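Local coordinates for regulatory protein of LacI family (Chloroflexus aggregans, PDB 3BBL) that probably regulates transcription as a DNA-binding member of the LacI family, its periplasmic-binding-protein-like region likely sensing a small-molecule effector, at residues A[36-40]-A[255-259]; A[50-56]-A[77-83]. All blocks are in the same frame, centred on the assembly; numbering follows the deposited sequence.

Contact 1 of 2, residues A[36-40]-A[255-259]; sequences AVNYF and VAIVE
Tyr39 lays one face of its ring over Val255, whose CG2 stands 4.2 Å from the ring centroid and only 11° off the ring normal, a CH-pi contact. The second methyl, Val255 CG1, sits over the same face, 3.8 Å from Tyr39 CE1. With CG1 anti to the backbone N (chi1 171°) and CG2 anti to the carbonyl carbon, both methyls face the ring. At the far end of the ring Tyr39 OH donates to Glu259 OE2 at 2.8 Å, with the carboxylate oxygen near the ring plane; it is met on its anti side, 22° out of the carboxylate plane. The loop 36-40 leaves helix 23-36 through a Schellman motif, with Asn38 at positive phi as its C' residue, and leads into strand 40-43 of the N-terminal lobe of a periplasmic-binding-protein-like fold. Opposite it is the C-terminal end of helix 243-258, a late helix returned to that lobe. Glu259, just past the helix, turns its other oxygen to a salt bridge with Arg261. Val37 adds a looser apolar touch, CG2 to Val255 CG2 at 4.3 Å, and Phe5 meets the Tyr39 ring edge-to-face.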
loop_
_atom_site.group_PDB
_atom_site.type_symbol
_atom_site.label_atom_id
_atom_site.label_comp_id
_atom_site.label_asym_id
_atom_site.label_seq_id
_atom_site.Cartn_x
_atom_site.Cartn_y
_atom_site.Cartn_z
ATOM N N ALA A 36 21.090 8.896 5.708
ATOM C CA ALA A 36 22.284 8.428 6.408
ATOM C C ALA A 36 23.568 8.992 5.804
ATOM O O ALA A 36 24.560 9.160 6.507
ATOM C CB ALA A 36 22.333 6.907 6.412
ATOM N N VAL A 37 23.553 9.279 4.506
ATOM C CA VAL A 37 24.725 9.846 3.850
ATOM C C VAL A 37 24.460 11.299 3.461
ATOM O O VAL A 37 25.036 11.816 2.503
ATOM C CB VAL A 37 25.122 9.040 2.587
ATOM C CG1 VAL A 37 25.588 7.654 2.987
ATOM C CG2 VAL A 37 23.945 8.961 1.620
ATOM N N ASN A 38 23.570 11.941 4.213
ATOM C CA ASN A 38 23.213 13.342 4.008
ATOM C C ASN A 38 22.553 13.737 2.691
ATOM O O ASN A 38 22.719 14.864 2.220
ATOM C CB ASN A 38 24.441 14.222 4.235
ATOM C CG ASN A 38 24.953 14.138 5.653
ATOM O OD1 ASN A 38 24.250 14.496 6.598
ATOM N ND2 ASN A 38 26.179 13.655 5.814
ATOM N N TYR A 39 21.803 12.826 2.090
ATOM C CA TYR A 39 21.108 13.153 0.852
ATOM C C TYR A 39 19.602 13.140 1.102
ATOM O O TYR A 39 19.133 12.544 2.072
ATOM C CB TYR A 39 21.451 12.153 -0.257
ATOM C CG TYR A 39 22.747 12.423 -0.993
ATOM C CD1 TYR A 39 23.977 12.092 -0.431
ATOM C CD2 TYR A 39 22.738 12.992 -2.266
ATOM C CE1 TYR A 39 25.168 12.318 -1.121
ATOM C CE2 TYR A 39 23.923 13.225 -2.964
ATOM C CZ TYR A 39 25.133 12.885 -2.386
ATOM O OH TYR A 39 26.306 13.113 -3.073
ATOM N N PHE A 40 18.853 13.826 0.247
ATOM C CA PHE A 40 17.400 13.852 0.353
ATOM C C PHE A 40 16.864 13.367 -0.979
ATOM O O PHE A 40 17.510 13.538 -2.017
ATOM C CB PHE A 40 16.851 15.268 0.585
ATOM C CG PHE A 40 17.135 15.831 1.950
ATOM C CD1 PHE A 40 18.346 16.455 2.224
ATOM C CD2 PHE A 40 16.179 15.755 2.956
ATOM C CE1 PHE A 40 18.602 16.998 3.478
ATOM C CE2 PHE A 40 16.426 16.294 4.216
ATOM C CZ PHE A 40 17.640 16.919 4.477
ATOM N N VAL A 255 24.677 7.502 -5.420
ATOM C CA VAL A 255 25.500 8.410 -4.631
ATOM C C VAL A 255 26.969 8.232 -5.012
ATOM O O VAL A 255 27.721 9.202 -5.076
ATOM C CB VAL A 255 25.327 8.165 -3.109
ATOM C CG1 VAL A 255 26.360 8.962 -2.329
ATOM C CG2 VAL A 255 23.924 8.573 -2.671
ATOM N N ALA A 256 27.371 6.992 -5.271
ATOM C CA ALA A 256 28.746 6.712 -5.659
ATOM C C ALA A 256 29.032 7.315 -7.033
ATOM O O ALA A 256 30.100 7.877 -7.259
ATOM C CB ALA A 256 28.988 5.210 -5.684
ATOM N N ILE A 257 28.074 7.203 -7.947
ATOM C CA ILE A 257 28.240 7.741 -9.292
ATOM C C ILE A 257 28.283 9.261 -9.252
ATOM O O ILE A 257 29.109 9.892 -9.915
ATOM C CB ILE A 257 27.085 7.308 -10.216
ATOM C CG1 ILE A 257 27.081 5.786 -10.359
ATOM C CG2 ILE A 257 27.230 7.965 -11.579
ATOM C CD1 ILE A 257 25.919 5.251 -11.174
ATOM N N VAL A 258 27.385 9.845 -8.471
ATOM C CA VAL A 258 27.318 11.291 -8.341
ATOM C C VAL A 258 28.607 11.866 -7.756
ATOM O O VAL A 258 29.038 12.952 -8.136
ATOM C CB VAL A 258 26.118 11.711 -7.451
ATOM C CG1 VAL A 258 26.246 13.177 -7.039
ATOM C CG2 VAL A 258 24.819 11.496 -8.205
ATOM N N GLU A 259 29.228 11.129 -6.841
ATOM C CA GLU A 259 30.448 11.595 -6.200
ATOM C C GLU A 259 31.749 11.188 -6.897
ATOM O O GLU A 259 32.817 11.181 -6.282
ATOM C CB GLU A 259 30.456 11.147 -4.734
ATOM C CG GLU A 259 29.222 11.631 -3.978
ATOM C CD GLU A 259 29.255 11.317 -2.496
ATOM O OE1 GLU A 259 30.007 10.401 -2.097
ATOM O OE2 GLU A 259 28.516 11.979 -1.731
#

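Contact 2 of 2, residues A[50-56]-A[77-83]; sequences RSQIDIY and DPRVQFL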
loop_
_atom_site.group_PDB
_atom_site.type_symbol
_atom_site.label_atom_id
_atom_site.label_comp_id
_atom_site.label_asym_id
_atom_site.label_seq_id
_atom_site.Cartn_x
_atom_site.Cartn_y
_atom_site.Cartn_z
ATOM N N ARG A 50 5.715 8.670 -20.666
ATOM C CA ARG A 50 7.154 8.656 -20.420
ATOM C C ARG A 50 7.991 9.420 -21.437
ATOM O O ARG A 50 9.131 9.790 -21.151
ATOM C CB ARG A 50 7.654 7.211 -20.320
ATOM C CG ARG A 50 7.163 6.469 -19.089
ATOM C CD ARG A 50 7.644 5.025 -19.088
ATOM N NE ARG A 50 7.194 4.293 -17.905
ATOM C CZ ARG A 50 5.917 4.120 -17.570
ATOM N NH1 ARG A 50 4.947 4.625 -18.323
ATOM N NH2 ARG A 50 5.606 3.443 -16.474
ATOM N N SER A 51 7.434 9.663 -22.619
ATOM C CA SER A 51 8.161 10.390 -23.653
ATOM C C SER A 51 8.373 11.846 -23.238
ATOM O O SER A 51 9.391 12.451 -23.574
ATOM C CB SER A 51 7.409 10.328 -24.985
ATOM O OG SER A 51 6.183 11.026 -24.915
ATOM N N GLN A 52 7.413 12.405 -22.506
ATOM C CA GLN A 52 7.524 13.783 -22.041
ATOM C C GLN A 52 8.557 13.882 -20.918
ATOM O O GLN A 52 8.258 13.631 -19.751
ATOM C CB GLN A 52 6.162 14.288 -21.571
ATOM C CG GLN A 52 5.184 14.508 -22.713
ATOM C CD GLN A 52 3.796 14.888 -22.232
ATOM O OE1 GLN A 52 3.084 14.072 -21.641
ATOM N NE2 GLN A 52 3.406 16.136 -22.477
ATOM N N ILE A 53 9.775 14.257 -21.295
ATOM C CA ILE A 53 10.894 14.376 -20.366
ATOM C C ILE A 53 11.193 15.808 -19.931
ATOM O O ILE A 53 12.253 16.083 -19.366
ATOM C CB ILE A 53 12.167 13.801 -21.002
ATOM C CG1 ILE A 53 12.387 14.461 -22.368
ATOM C CG2 ILE A 53 12.053 12.282 -21.119
ATOM C CD1 ILE A 53 13.513 13.862 -23.175
ATOM N N ASP A 54 10.266 16.718 -20.200
ATOM C CA ASP A 54 10.447 18.115 -19.832
ATOM C C ASP A 54 10.879 18.307 -18.388
ATOM O O ASP A 54 11.857 19.001 -18.113
ATOM C CB ASP A 54 9.157 18.888 -20.085
ATOM C CG ASP A 54 9.106 19.483 -21.473
ATOM O OD1 ASP A 54 9.791 18.951 -22.374
ATOM O OD2 ASP A 54 8.375 20.479 -21.662
ATOM N N ILE A 55 10.145 17.686 -17.472
ATOM C CA ILE A 55 10.439 17.788 -16.053
ATOM C C ILE A 55 11.878 17.367 -15.733
ATOM O O ILE A 55 12.514 17.950 -14.854
ATOM C CB ILE A 55 9.431 16.951 -15.235
ATOM C CG1 ILE A 55 9.758 17.037 -13.743
ATOM C CG2 ILE A 55 9.432 15.520 -15.733
ATOM C CD1 ILE A 55 9.615 18.425 -13.150
ATOM N N TYR A 56 12.396 16.365 -16.439
ATOM C CA TYR A 56 13.772 15.935 -16.200
ATOM C C TYR A 56 14.717 17.033 -16.674
ATOM O O TYR A 56 15.699 17.361 -16.009
ATOM C CB TYR A 56 14.093 14.635 -16.949
ATOM C CG TYR A 56 13.506 13.392 -16.314
ATOM C CD1 TYR A 56 12.213 12.973 -16.621
ATOM C CD2 TYR A 56 14.240 12.646 -15.388
ATOM C CE1 TYR A 56 11.664 11.848 -16.025
ATOM C CE2 TYR A 56 13.698 11.523 -14.784
ATOM C CZ TYR A 56 12.406 11.129 -15.106
ATOM O OH TYR A 56 11.850 10.022 -14.496
ATOM N N ASP A 77 13.178 2.814 -22.891
ATOM C CA ASP A 77 12.576 3.846 -22.068
ATOM C C ASP A 77 13.121 5.218 -22.467
ATOM O O ASP A 77 14.329 5.463 -22.405
ATOM C CB ASP A 77 12.867 3.582 -20.590
ATOM C CG ASP A 77 11.868 4.264 -19.671
ATOM O OD1 ASP A 77 10.871 3.616 -19.282
ATOM O OD2 ASP A 77 12.073 5.454 -19.347
ATOM N N PRO A 78 12.232 6.131 -22.889
ATOM C CA PRO A 78 12.670 7.472 -23.289
ATOM C C PRO A 78 13.449 8.226 -22.196
ATOM O O PRO A 78 14.386 8.969 -22.489
ATOM C CB PRO A 78 11.359 8.162 -23.683
ATOM C CG PRO A 78 10.327 7.455 -22.855
ATOM C CD PRO A 78 10.764 6.015 -22.948
ATOM N N ARG A 79 13.068 8.025 -20.939
ATOM C CA ARG A 79 13.754 8.685 -19.833
ATOM C C ARG A 79 15.206 8.215 -19.741
ATOM O O ARG A 79 16.109 9.008 -19.480
ATOM C CB ARG A 79 13.040 8.393 -18.510
ATOM C CG ARG A 79 11.614 8.925 -18.414
ATOM C CD ARG A 79 10.916 8.348 -17.195
ATOM N NE ARG A 79 10.901 6.884 -17.244
ATOM C CZ ARG A 79 10.538 6.101 -16.232
ATOM N NH1 ARG A 79 10.155 6.637 -15.080
ATOM N NH2 ARG A 79 10.567 4.782 -16.368
ATOM N N VAL A 80 15.425 6.924 -19.958
ATOM C CA VAL A 80 16.768 6.352 -19.901
ATOM C C VAL A 80 17.609 6.853 -21.070
ATOM O O VAL A 80 18.796 7.148 -20.923
ATOM C CB VAL A 80 16.712 4.808 -19.947
ATOM C CG1 VAL A 80 18.124 4.227 -20.007
ATOM C CG2 VAL A 80 15.968 4.284 -18.724
ATOM N N GLN A 81 16.974 6.941 -22.232
ATOM C CA GLN A 81 17.621 7.402 -23.451
ATOM C C GLN A 81 18.097 8.838 -23.234
ATOM O O GLN A 81 19.258 9.175 -23.477
ATOM C CB GLN A 81 16.609 7.355 -24.596
ATOM C CG GLN A 81 17.181 7.090 -25.969
ATOM C CD GLN A 81 16.095 7.085 -27.032
ATOM O OE1 GLN A 81 15.089 6.375 -26.911
ATOM N NE2 GLN A 81 16.288 7.881 -28.081
ATOM N N PHE A 82 17.182 9.673 -22.759
ATOM C CA PHE A 82 17.469 11.076 -22.501
ATOM C C PHE A 82 18.626 11.287 -21.530
ATOM O O PHE A 82 19.627 11.906 -21.880
ATOM C CB PHE A 82 16.215 11.762 -21.966
ATOM C CG PHE A 82 16.432 13.189 -21.564
ATOM C CD1 PHE A 82 16.773 14.150 -22.512
ATOM C CD2 PHE A 82 16.300 13.574 -20.235
ATOM C CE1 PHE A 82 16.977 15.477 -22.141
ATOM C CE2 PHE A 82 16.504 14.895 -19.852
ATOM C CZ PHE A 82 16.844 15.850 -20.808
ATOM N N LEU A 83 18.491 10.775 -20.312
ATOM C CA LEU A 83 19.532 10.935 -19.303
ATOM C C LEU A 83 20.874 10.394 -19.771
ATOM O O LEU A 83 21.926 10.886 -19.359
ATOM C CB LEU A 83 19.114 10.254 -17.994
ATOM C CG LEU A 83 17.824 10.819 -17.388
ATOM C CD1 LEU A 83 17.449 10.044 -16.139
ATOM C CD2 LEU A 83 18.014 12.297 -17.074
HETATM O O HOH W 1 9.319 9.657 -14.490
#
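Ile53, at the N-cap position of helix 54-61, wedges between Phe82 and the start of helix 78-85, its CD1 tip over one face of the Phe82 ring, 3.3 Å from Phe82 CD1, and its CG2 4.2 Å from Arg79 CA. Its CG1 takes the crowded position between backbone N and carbonyl carbon (chi1 53°), sending CD1 across. The Pro78 ring nestles against the Arg50 and Ser51 backbone, CG 3.1 Å from Arg50 O. Tyr56 crosses the bent aliphatic part of Arg79 at a slant, OH 3.3 Å from Arg79 CD, and its CB meets Phe82 CE2. Arg79 grips Asp77 side-on, NE to OD2 at 2.8 Å and NH2 to OD1 at 3.2 Å, and Arg50 crosses over one face of its guanidinium. Arg50 NE makes a long salt bridge to Asp77 OD1 but hydrogen-bonds Ser72 O. One water joins Tyr56 OH to Arg79 NH1. A leucine in place of Arg79 would probably leave the Asp77 carboxylate without its two-nitrogen grip and the water without one partner. The starts of helices 54-61 and 78-85 meet here over strand 67-70, Tyr56 and Leu83 resting on its Phe68 and Leu70, and Leu83 reaching Phe90 of strand 90-93.

In the fold
Both contacts flank the first strands of the chain, and contact 2 is nested inside the long loop that contact 1 closes; their centres are 22 Å apart and their nearest atoms about 10 Å. Contact 1 joins parts 215 residues apart, bringing the end of helix 243-258 to the loop that leads into strand 40-43, outermost within this chain, where Phe40 packs on Leu42 of the second subunit. Contact 2 joins neighbouring helices, 54-61 and 78-85, on strand 67-70. Both are partly buried, but contact 2 buries more surface, 509 against 190 Å². Contact 1 pairs valine-on-tyrosine packing with a single hydroxyl-carboxylate bond, whereas contact 2 combines an aliphatic-aromatic interface with a salt-bridge network.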